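Tyrosine--tRNA ligase (Aeropyrum pernix, PDB 2CYA) probably catalyses the two-step attachment of tyrosine to tRNA(Tyr), activating the amino acid with ATP before transferring it to the acceptor end. Local coordinates at residues 11-16 / 60-65; 52-57 / 210-215; 282-287 / 332-337. All blocks are in the same frame, centred on the assembly; numbering follows the deposited sequence.

Overall arrangement
From the N terminus, helix 5-14 meets helix 51-64 in contact 1, which closes a loop of 43 residues holding strands 19-21 and 37-42. Before that loop ends, contact 2 opens on helix 51-64 and closes 152 residues later, at the end of strand 207-211, so the two cross and share one helix. Contact 3 follows both in series: helix 275-284 meets helix 323-346 across 44 intervening residues. Contacts 1 and 2 tie the N-terminal helix and the end of strand 207-211 to helix 51-64, which begins at the inferred ATP site. I214 against I283 and Y57 against V337 join contact 2 to contact 3 and the C-terminal helices.

Contact 1: residues 11-16 / 60-65; sequences NRIARN and KDLVEA
R15 and R12 reach across to D61 and E64 where the C-terminal end of helix 5-14 packs on helix 51-64, a helix of the Rossmann-fold catalytic domain. R15 is the first residue past its helix, and its NH1 gives D61 OD1 a hydrogen bond of 3.1 Å within a salt bridge. The acceptor lies near the R15 guanidinium plane, whereas the donor stands 42° out of the carboxylate plane. R12 binds differently: E64 OE1 sits over one face of its guanidinium, 3.5 Å from NH1, an attraction of charges with no N-H aimed at the oxygen. Beneath the charges, I13 CG1 lies 3.6 Å from A65 CB and its CG2 branch is 3.9 Å from L62 CD1; L26 and L30 of helix 23-32 back the isoleucine. Further out, K58 fixes the carboxylate by a salt bridge to D61 OD2 and also bonds the carbonyls of I13 and R15, while D288 takes R15 NH2. A leucine in place of R15 would probably cost D61 OD1 its hydrogen bond and D288 its salt bridge to the NH2 of this arginine, leaving K58 to hold D61. With its CG anti to the backbone N (chi1 155°), R12 crosses D61 at about a right angle, CG resting 3.5 Å from D61 O and 4.0 Å from A65 CB.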
loop_
_atom_site.group_PDB
_atom_site.type_symbol
_atom_site.label_atom_id
_atom_site.label_comp_id
_atom_site.label_asym_id
_atom_site.label_seq_id
_atom_site.Cartn_x
_atom_site.Cartn_y
_atom_site.Cartn_z
ATOM N N ASN A 11 7.042 21.359 -30.377
ATOM C CA ASN A 11 6.078 22.468 -30.263
ATOM C C ASN A 11 4.645 21.961 -30.201
ATOM O O ASN A 11 3.789 22.582 -29.586
ATOM C CB ASN A 11 6.205 23.450 -31.425
ATOM C CG ASN A 11 7.519 24.203 -31.416
ATOM O OD1 ASN A 11 7.994 24.647 -30.370
ATOM N ND2 ASN A 11 8.103 24.368 -32.593
ATOM N N ARG A 12 4.390 20.841 -30.851
ATOM C CA ARG A 12 3.064 20.256 -30.845
ATOM C C ARG A 12 2.749 19.730 -29.433
ATOM O O ARG A 12 1.638 19.881 -28.941
ATOM C CB ARG A 12 3.000 19.116 -31.858
ATOM C CG ARG A 12 1.938 18.069 -31.557
ATOM C CD ARG A 12 1.034 17.872 -32.743
ATOM N NE ARG A 12 0.287 19.098 -33.021
ATOM C CZ ARG A 12 -0.323 19.353 -34.174
ATOM N NH1 ARG A 12 -0.272 18.467 -35.162
ATOM N NH2 ARG A 12 -0.989 20.492 -34.335
ATOM N N ILE A 13 3.741 19.109 -28.803
ATOM C CA ILE A 13 3.586 18.579 -27.453
ATOM C C ILE A 13 3.579 19.711 -26.428
ATOM O O ILE A 13 2.779 19.702 -25.490
ATOM C CB ILE A 13 4.739 17.588 -27.106
ATOM C CG1 ILE A 13 4.575 16.310 -27.917
ATOM C CG2 ILE A 13 4.756 17.288 -25.624
ATOM C CD1 ILE A 13 5.761 15.385 -27.835
ATOM N N ALA A 14 4.452 20.697 -26.610
ATOM C CA ALA A 14 4.542 21.803 -25.664
ATOM C C ALA A 14 3.414 22.823 -25.723
ATOM O O ALA A 14 3.114 23.470 -24.721
ATOM C CB ALA A 14 5.873 22.524 -25.829
ATOM N N ARG A 15 2.797 22.966 -26.890
ATOM C CA ARG A 15 1.730 23.946 -27.086
ATOM C C ARG A 15 0.682 23.983 -25.966
ATOM O O ARG A 15 0.039 22.984 -25.661
ATOM C CB ARG A 15 1.058 23.719 -28.460
ATOM C CG ARG A 15 -0.258 22.952 -28.435
ATOM C CD ARG A 15 -0.462 22.046 -29.657
ATOM N NE ARG A 15 -0.632 22.781 -30.899
ATOM C CZ ARG A 15 -1.517 22.464 -31.841
ATOM N NH1 ARG A 15 -2.324 21.418 -31.681
ATOM N NH2 ARG A 15 -1.595 23.196 -32.948
ATOM N N ASN A 16 0.568 25.152 -25.341
ATOM C CA ASN A 16 -0.393 25.419 -24.283
ATOM C C ASN A 16 -0.185 24.769 -22.914
ATOM O O ASN A 16 -1.042 24.867 -22.036
ATOM C CB ASN A 16 -1.798 25.112 -24.794
ATOM C CG ASN A 16 -2.264 26.117 -25.826
ATOM O OD1 ASN A 16 -2.225 27.335 -25.587
ATOM N ND2 ASN A 16 -2.707 25.620 -26.983
ATOM N N LYS A 60 -4.640 14.388 -27.588
ATOM C CA LYS A 60 -4.672 14.429 -29.052
ATOM C C LYS A 60 -3.317 14.884 -29.596
ATOM O O LYS A 60 -2.804 14.270 -30.525
ATOM C CB LYS A 60 -5.763 15.377 -29.558
ATOM C CG LYS A 60 -5.770 15.501 -31.089
ATOM C CD LYS A 60 -7.036 16.190 -31.606
ATOM C CE LYS A 60 -6.978 16.374 -33.130
ATOM N NZ LYS A 60 -8.326 16.578 -33.751
ATOM N N ASP A 61 -2.733 15.942 -29.020
ATOM C CA ASP A 61 -1.428 16.428 -29.478
ATOM C C ASP A 61 -0.321 15.362 -29.337
ATOM O O ASP A 61 0.448 15.135 -30.272
ATOM C CB ASP A 61 -0.971 17.681 -28.707
ATOM C CG ASP A 61 -1.806 18.927 -29.018
ATOM O OD1 ASP A 61 -2.586 18.899 -29.979
ATOM O OD2 ASP A 61 -1.671 19.946 -28.295
ATOM N N LEU A 62 -0.220 14.725 -28.168
ATOM C CA LEU A 62 0.806 13.699 -27.960
ATOM C C LEU A 62 0.679 12.562 -28.954
ATOM O O LEU A 62 1.681 12.108 -29.509
ATOM C CB LEU A 62 0.761 13.148 -26.531
ATOM C CG LEU A 62 1.718 13.876 -25.591
ATOM C CD1 LEU A 62 1.326 15.346 -25.493
ATOM C CD2 LEU A 62 1.684 13.229 -24.219
ATOM N N VAL A 63 -0.547 12.107 -29.187
ATOM C CA VAL A 63 -0.772 11.026 -30.145
ATOM C C VAL A 63 -0.311 11.427 -31.558
ATOM O O VAL A 63 0.309 10.632 -32.259
ATOM C CB VAL A 63 -2.273 10.645 -30.222
ATOM C CG1 VAL A 63 -2.534 9.743 -31.441
ATOM C CG2 VAL A 63 -2.697 9.938 -28.941
ATOM N N GLU A 64 -0.618 12.653 -31.975
ATOM C CA GLU A 64 -0.232 13.103 -33.317
ATOM C C GLU A 64 1.262 13.368 -33.378
ATOM O O GLU A 64 1.835 13.469 -34.458
ATOM C CB GLU A 64 -1.031 14.359 -33.729
ATOM C CG GLU A 64 -2.555 14.134 -33.719
ATOM C CD GLU A 64 -3.376 15.356 -34.146
ATOM O OE1 GLU A 64 -2.952 16.516 -33.908
ATOM O OE2 GLU A 64 -4.472 15.144 -34.706
ATOM N N ALA A 65 1.897 13.459 -32.217
ATOM C CA ALA A 65 3.336 13.685 -32.161
ATOM C C ALA A 65 4.097 12.352 -32.094
ATOM O O ALA A 65 5.305 12.320 -31.848
ATOM C CB ALA A 65 3.676 14.566 -30.967
#

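Contact 2: residues 52-57 / 210-215; sequences WLVWMY and HTPIIS. With SO4 (sulfate ion), chain C.
In the Rossmann-fold core of this class I synthetase, V54 of helix 51-64 packs on T211, the last residue of strand 207-211, and on P212 and I214 in the loop beyond it. The helix begins within the HIGH-type signature, which runs from H49 to W52, and the other segment runs beside the KMSKS loop, with I214 paired through its backbone to M239. V54 does most of the touching. Its CG1, trans to the main-chain nitrogen (chi1 178°), lies 4.0 Å from T211 CB and 3.9 Å from P212 CD, while the other methyl, CG2, meets I214 CD1 at 4.3 Å. Y282 of helix 275-284 packs on both V54 and P212, and I279 and I283 of the same helix cover I214.

W55 touches the strand through its stem alone, CB standing 4.0 Å from T211 OG1; that hydroxyl makes a weak hydrogen bond to G183 O. The chi1 of W55 (62°) sets CG between the backbone N and carbonyl carbon and carries the indole away from the strand to meet the ring of Y42. One face of the W55 ring has W52 O 3.2 Å above it, offset toward the rim.

W52 points its indole edge at a sulfate: NE1 donates to O4 over 2.9 Å, with a bent N-H...O angle of 130°. H49 and K241 also bond this ion. The sulfate, probably from the crystallisation liquor, is thus gripped by residues inferred to bind ATP, consistent with a phosphate position between the HIGH and KMSKS signatures of a class I active site.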
loop_
_atom_site.group_PDB
_atom_site.type_symbol
_atom_site.label_atom_id
_atom_site.label_comp_id
_atom_site.label_asym_id
_atom_site.label_seq_id
_atom_site.Cartn_x
_atom_site.Cartn_y
_atom_site.Cartn_z
ATOM N N TRP A 52 -11.647 19.448 -18.297
ATOM C CA TRP A 52 -10.989 18.220 -18.718
ATOM C C TRP A 52 -10.659 18.242 -20.202
ATOM O O TRP A 52 -9.773 17.504 -20.650
ATOM C CB TRP A 52 -11.876 17.008 -18.408
ATOM C CG TRP A 52 -12.063 16.750 -16.934
ATOM C CD1 TRP A 52 -11.591 17.519 -15.891
ATOM C CD2 TRP A 52 -12.815 15.686 -16.336
ATOM N NE1 TRP A 52 -12.015 16.998 -14.688
ATOM C CE2 TRP A 52 -12.769 15.876 -14.931
ATOM C CE3 TRP A 52 -13.525 14.592 -16.847
ATOM C CZ2 TRP A 52 -13.413 15.008 -14.034
ATOM C CZ3 TRP A 52 -14.164 13.726 -15.953
ATOM C CH2 TRP A 52 -14.103 13.944 -14.562
ATOM N N LEU A 53 -11.360 19.088 -20.963
ATOM C CA LEU A 53 -11.116 19.162 -22.406
ATOM C C LEU A 53 -9.662 19.579 -22.661
ATOM O O LEU A 53 -9.035 19.124 -23.623
ATOM C CB LEU A 53 -12.094 20.145 -23.077
ATOM C CG LEU A 53 -13.578 19.739 -23.231
ATOM C CD1 LEU A 53 -14.374 20.890 -23.841
ATOM C CD2 LEU A 53 -13.701 18.491 -24.129
ATOM N N VAL A 54 -9.118 20.422 -21.788
ATOM C CA VAL A 54 -7.735 20.865 -21.931
ATOM C C VAL A 54 -6.777 19.675 -21.975
ATOM O O VAL A 54 -5.903 19.614 -22.849
ATOM C CB VAL A 54 -7.285 21.790 -20.768
ATOM C CG1 VAL A 54 -5.821 22.174 -20.966
ATOM C CG2 VAL A 54 -8.159 23.038 -20.705
ATOM N N TRP A 55 -6.907 18.721 -21.050
ATOM C CA TRP A 55 -5.984 17.596 -21.130
ATOM C C TRP A 55 -6.377 16.615 -22.246
ATOM O O TRP A 55 -5.524 15.920 -22.792
ATOM C CB TRP A 55 -5.828 16.888 -19.775
ATOM C CG TRP A 55 -7.046 16.255 -19.163
ATOM C CD1 TRP A 55 -7.760 16.717 -18.089
ATOM C CD2 TRP A 55 -7.613 14.981 -19.506
ATOM N NE1 TRP A 55 -8.732 15.800 -17.734
ATOM C CE2 TRP A 55 -8.661 14.726 -18.588
ATOM C CE3 TRP A 55 -7.327 14.026 -20.498
ATOM C CZ2 TRP A 55 -9.428 13.557 -18.630
ATOM C CZ3 TRP A 55 -8.084 12.862 -20.541
ATOM C CH2 TRP A 55 -9.130 12.637 -19.604
ATOM N N MET A 56 -7.658 16.587 -22.626
ATOM C CA MET A 56 -8.064 15.696 -23.709
ATOM C C MET A 56 -7.419 16.180 -25.022
ATOM O O MET A 56 -6.938 15.386 -25.816
ATOM C CB MET A 56 -9.590 15.654 -23.833
ATOM C CG MET A 56 -10.288 14.951 -22.666
ATOM S SD MET A 56 -12.093 15.091 -22.762
ATOM C CE MET A 56 -12.623 14.130 -21.285
ATOM N N TYR A 57 -7.392 17.491 -25.232
ATOM C CA TYR A 57 -6.785 18.050 -26.442
ATOM C C TYR A 57 -5.283 17.767 -26.441
ATOM O O TYR A 57 -4.676 17.559 -27.499
ATOM C CB TYR A 57 -7.021 19.567 -26.519
ATOM C CG TYR A 57 -8.478 19.961 -26.707
ATOM C CD1 TYR A 57 -9.354 19.158 -27.458
ATOM C CD2 TYR A 57 -8.967 21.158 -26.189
ATOM C CE1 TYR A 57 -10.663 19.541 -27.684
ATOM C CE2 TYR A 57 -10.282 21.556 -26.416
ATOM C CZ TYR A 57 -11.128 20.745 -27.167
ATOM O OH TYR A 57 -12.427 21.155 -27.406
ATOM N N HIS A 210 2.685 19.188 -17.763
ATOM C CA HIS A 210 1.522 19.700 -17.064
ATOM C C HIS A 210 0.666 20.715 -17.816
ATOM O O HIS A 210 1.169 21.728 -18.324
ATOM C CB HIS A 210 1.987 20.279 -15.723
ATOM C CG HIS A 210 2.736 19.288 -14.885
ATOM N ND1 HIS A 210 3.861 19.614 -14.161
ATOM C CD2 HIS A 210 2.542 17.958 -14.698
ATOM C CE1 HIS A 210 4.330 18.530 -13.566
ATOM N NE2 HIS A 210 3.546 17.510 -13.874
ATOM N N THR A 211 -0.633 20.422 -17.856
ATOM C CA THR A 211 -1.629 21.261 -18.494
ATOM C C THR A 211 -2.265 22.194 -17.457
ATOM O O THR A 211 -2.283 21.896 -16.260
ATOM C CB THR A 211 -2.731 20.401 -19.134
ATOM O OG1 THR A 211 -3.276 19.509 -18.157
ATOM C CG2 THR A 211 -2.155 19.594 -20.283
ATOM N N PRO A 212 -2.783 23.347 -17.908
ATOM C CA PRO A 212 -3.415 24.319 -17.009
ATOM C C PRO A 212 -4.761 23.839 -16.459
ATOM O O PRO A 212 -5.483 23.090 -17.105
ATOM C CB PRO A 212 -3.552 25.566 -17.894
ATOM C CG PRO A 212 -3.778 24.975 -19.257
ATOM C CD PRO A 212 -2.759 23.840 -19.298
ATOM N N ILE A 213 -5.087 24.285 -15.257
ATOM C CA ILE A 213 -6.335 23.915 -14.613
ATOM C C ILE A 213 -7.233 25.143 -14.621
ATOM O O ILE A 213 -6.960 26.103 -13.898
ATOM C CB ILE A 213 -6.076 23.471 -13.146
ATOM C CG1 ILE A 213 -5.287 22.154 -13.140
ATOM C CG2 ILE A 213 -7.396 23.322 -12.382
ATOM C CD1 ILE A 213 -4.752 21.758 -11.778
ATOM N N ILE A 214 -8.286 25.117 -15.442
ATOM C CA ILE A 214 -9.231 26.232 -15.528
ATOM C C ILE A 214 -9.871 26.533 -14.164
ATOM O O ILE A 214 -10.344 25.628 -13.471
ATOM C CB ILE A 214 -10.349 25.938 -16.549
ATOM C CG1 ILE A 214 -9.782 26.013 -17.968
ATOM C CG2 ILE A 214 -11.500 26.927 -16.373
ATOM C CD1 ILE A 214 -10.830 25.934 -19.048
ATOM N N SER A 215 -9.889 27.811 -13.794
ATOM C CA SER A 215 -10.451 28.243 -12.516
ATOM C C SER A 215 -11.976 28.166 -12.428
ATOM O O SER A 215 -12.675 28.024 -13.428
ATOM C CB SER A 215 -10.021 29.683 -12.217
ATOM O OG SER A 215 -8.610 29.815 -12.247
HETATM S S SO4 C . -12.029 17.571 -10.932
HETATM O O1 SO4 C . -11.218 18.807 -11.324
HETATM O O2 SO4 C . -11.099 16.364 -11.049
HETATM O O3 SO4 C . -12.364 17.705 -9.559
HETATM O O4 SO4 C . -12.977 17.410 -11.977
#

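Contact 3: residues 282-287 / 332-337; sequences YILFAR and ESLIEV
The ring of F290 lies against both L284 and S333, which touch each other across this contact, and F285 and F290 meet edge-to-face. Y57 of helix 51-64 likewise touches A286 and V337, while Y282 packs on V54 and P212. The contact itself is aliphatic, formed where the last turn of helix 275-284 faces helix 323-346. L284 straddles S333: CD1 and CD2 each come to 3.7 Å from S333 CB. With CG anti to the carbonyl carbon (chi1 -58°), L284 turns both methyls to the partner helix, and CD2 also lies 3.8 Å from the backbone nitrogen L334 N and 3.9 Å from V337 CG2. Alongside, I283 CG2 touches L334 CD1 more loosely, at 4.4 Å. S333 meets L284 through CB, its OG being hydrogen-bonded to A329 O one turn back. I261 of helix 254-262 packs on L334. Helix 275-284 closes with a wider pi-type turn, and a type I beta turn from L284 to R287 follows. The contact thus joins helices 275-284 and 323-346 in the helical region that follows the KMSKS loop of this class I synthetase, which in archaeal tyrosyl-tRNA synthetases probably includes the anticodon-recognising part.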
loop_
_atom_site.group_PDB
_atom_site.type_symbol
_atom_site.label_atom_id
_atom_site.label_comp_id
_atom_site.label_asym_id
_atom_site.label_seq_id
_atom_site.Cartn_x
_atom_site.Cartn_y
_atom_site.Cartn_z
ATOM N N TYR A 282 -7.474 28.351 -23.463
ATOM C CA TYR A 282 -7.214 26.920 -23.394
ATOM C C TYR A 282 -8.184 25.978 -24.084
ATOM O O TYR A 282 -7.823 24.852 -24.413
ATOM C CB TYR A 282 -7.057 26.513 -21.931
ATOM C CG TYR A 282 -5.902 27.219 -21.249
ATOM C CD1 TYR A 282 -4.655 27.298 -21.871
ATOM C CD2 TYR A 282 -6.056 27.821 -19.995
ATOM C CE1 TYR A 282 -3.589 27.956 -21.265
ATOM C CE2 TYR A 282 -4.996 28.485 -19.387
ATOM C CZ TYR A 282 -3.762 28.540 -20.032
ATOM O OH TYR A 282 -2.673 29.128 -19.425
ATOM N N ILE A 283 -9.410 26.431 -24.299
ATOM C CA ILE A 283 -10.400 25.610 -24.942
ATOM C C ILE A 283 -10.824 26.118 -26.332
ATOM O O ILE A 283 -10.721 25.388 -27.317
ATOM C CB ILE A 283 -11.634 25.474 -24.041
ATOM C CG1 ILE A 283 -11.246 24.768 -22.741
ATOM C CG2 ILE A 283 -12.713 24.700 -24.762
ATOM C CD1 ILE A 283 -12.375 24.659 -21.750
ATOM N N LEU A 284 -11.275 27.367 -26.433
ATOM C CA LEU A 284 -11.730 27.864 -27.733
ATOM C C LEU A 284 -10.603 28.013 -28.747
ATOM O O LEU A 284 -10.707 27.493 -29.855
ATOM C CB LEU A 284 -12.507 29.176 -27.576
ATOM C CG LEU A 284 -13.754 29.147 -26.669
ATOM C CD1 LEU A 284 -14.367 30.550 -26.626
ATOM C CD2 LEU A 284 -14.796 28.125 -27.177
ATOM N N PHE A 285 -9.515 28.684 -28.384
ATOM C CA PHE A 285 -8.405 28.836 -29.328
ATOM C C PHE A 285 -7.483 27.610 -29.409
ATOM O O PHE A 285 -6.466 27.622 -30.107
ATOM C CB PHE A 285 -7.583 30.082 -28.999
ATOM C CG PHE A 285 -8.197 31.359 -29.511
ATOM C CD1 PHE A 285 -9.032 32.124 -28.702
ATOM C CD2 PHE A 285 -7.965 31.776 -30.813
ATOM C CE1 PHE A 285 -9.623 33.289 -29.188
ATOM C CE2 PHE A 285 -8.552 32.931 -31.306
ATOM C CZ PHE A 285 -9.380 33.689 -30.492
ATOM N N ALA A 286 -7.833 26.552 -28.683
ATOM C CA ALA A 286 -7.046 25.330 -28.724
ATOM C C ALA A 286 -7.216 24.780 -30.141
ATOM O O ALA A 286 -6.326 24.125 -30.681
ATOM C CB ALA A 286 -7.578 24.328 -27.701
ATOM N N ARG A 287 -8.374 25.072 -30.731
ATOM C CA ARG A 287 -8.723 24.625 -32.078
ATOM C C ARG A 287 -8.033 25.453 -33.162
ATOM O O ARG A 287 -8.323 26.644 -33.318
ATOM C CB ARG A 287 -10.236 24.719 -32.272
ATOM C CG ARG A 287 -10.725 24.291 -33.648
ATOM C CD ARG A 287 -12.133 24.814 -33.904
ATOM N NE ARG A 287 -12.672 24.366 -35.185
ATOM C CZ ARG A 287 -13.811 24.809 -35.714
ATOM N NH1 ARG A 287 -14.536 25.720 -35.070
ATOM N NH2 ARG A 287 -14.228 24.338 -36.887
ATOM N N GLU A 332 -21.330 31.826 -26.415
ATOM C CA GLU A 332 -21.841 31.323 -27.680
ATOM C C GLU A 332 -20.874 30.348 -28.361
ATOM O O GLU A 332 -21.321 29.336 -28.913
ATOM C CB GLU A 332 -22.227 32.496 -28.602
ATOM C CG GLU A 332 -23.356 33.404 -28.016
ATOM C CD GLU A 332 -24.647 32.634 -27.729
ATOM O OE1 GLU A 332 -25.122 31.907 -28.639
ATOM O OE2 GLU A 332 -25.188 32.754 -26.601
ATOM N N SER A 333 -19.567 30.622 -28.325
ATOM C CA SER A 333 -18.594 29.694 -28.921
ATOM C C SER A 333 -18.516 28.375 -28.116
ATOM O O SER A 333 -18.387 27.287 -28.678
ATOM C CB SER A 333 -17.210 30.326 -28.964
ATOM O OG SER A 333 -17.252 31.540 -29.678
ATOM N N LEU A 334 -18.595 28.479 -26.799
ATOM C CA LEU A 334 -18.529 27.302 -25.934
ATOM C C LEU A 334 -19.703 26.388 -26.248
ATOM O O LEU A 334 -19.590 25.166 -26.228
ATOM C CB LEU A 334 -18.596 27.741 -24.475
ATOM C CG LEU A 334 -18.073 26.794 -23.416
ATOM C CD1 LEU A 334 -16.692 26.272 -23.821
ATOM C CD2 LEU A 334 -18.017 27.568 -22.077
ATOM N N ILE A 335 -20.844 26.999 -26.520
ATOM C CA ILE A 335 -22.022 26.249 -26.876
ATOM C C ILE A 335 -21.738 25.393 -28.123
ATOM O O ILE A 335 -22.128 24.230 -28.169
ATOM C CB ILE A 335 -23.200 27.204 -27.129
ATOM C CG1 ILE A 335 -23.744 27.690 -25.769
ATOM C CG2 ILE A 335 -24.251 26.516 -27.992
ATOM C CD1 ILE A 335 -24.805 28.775 -25.850
ATOM N N GLU A 336 -21.044 25.953 -29.117
ATOM C CA GLU A 336 -20.740 25.177 -30.316
ATOM C C GLU A 336 -19.797 24.021 -29.998
ATOM O O GLU A 336 -19.921 22.930 -30.568
ATOM C CB GLU A 336 -20.109 26.050 -31.406
ATOM C CG GLU A 336 -21.005 27.164 -31.937
ATOM C CD GLU A 336 -22.403 26.682 -32.307
ATOM O OE1 GLU A 336 -22.525 25.595 -32.923
ATOM O OE2 GLU A 336 -23.380 27.399 -31.987
ATOM N N VAL A 337 -18.850 24.252 -29.097
ATOM C CA VAL A 337 -17.922 23.197 -28.730
ATOM C C VAL A 337 -18.648 22.085 -27.984
ATOM O O VAL A 337 -18.405 20.900 -28.220
ATOM C CB VAL A 337 -16.778 23.724 -27.823
ATOM C CG1 VAL A 337 -15.954 22.548 -27.303
ATOM C CG2 VAL A 337 -15.856 24.699 -28.625
#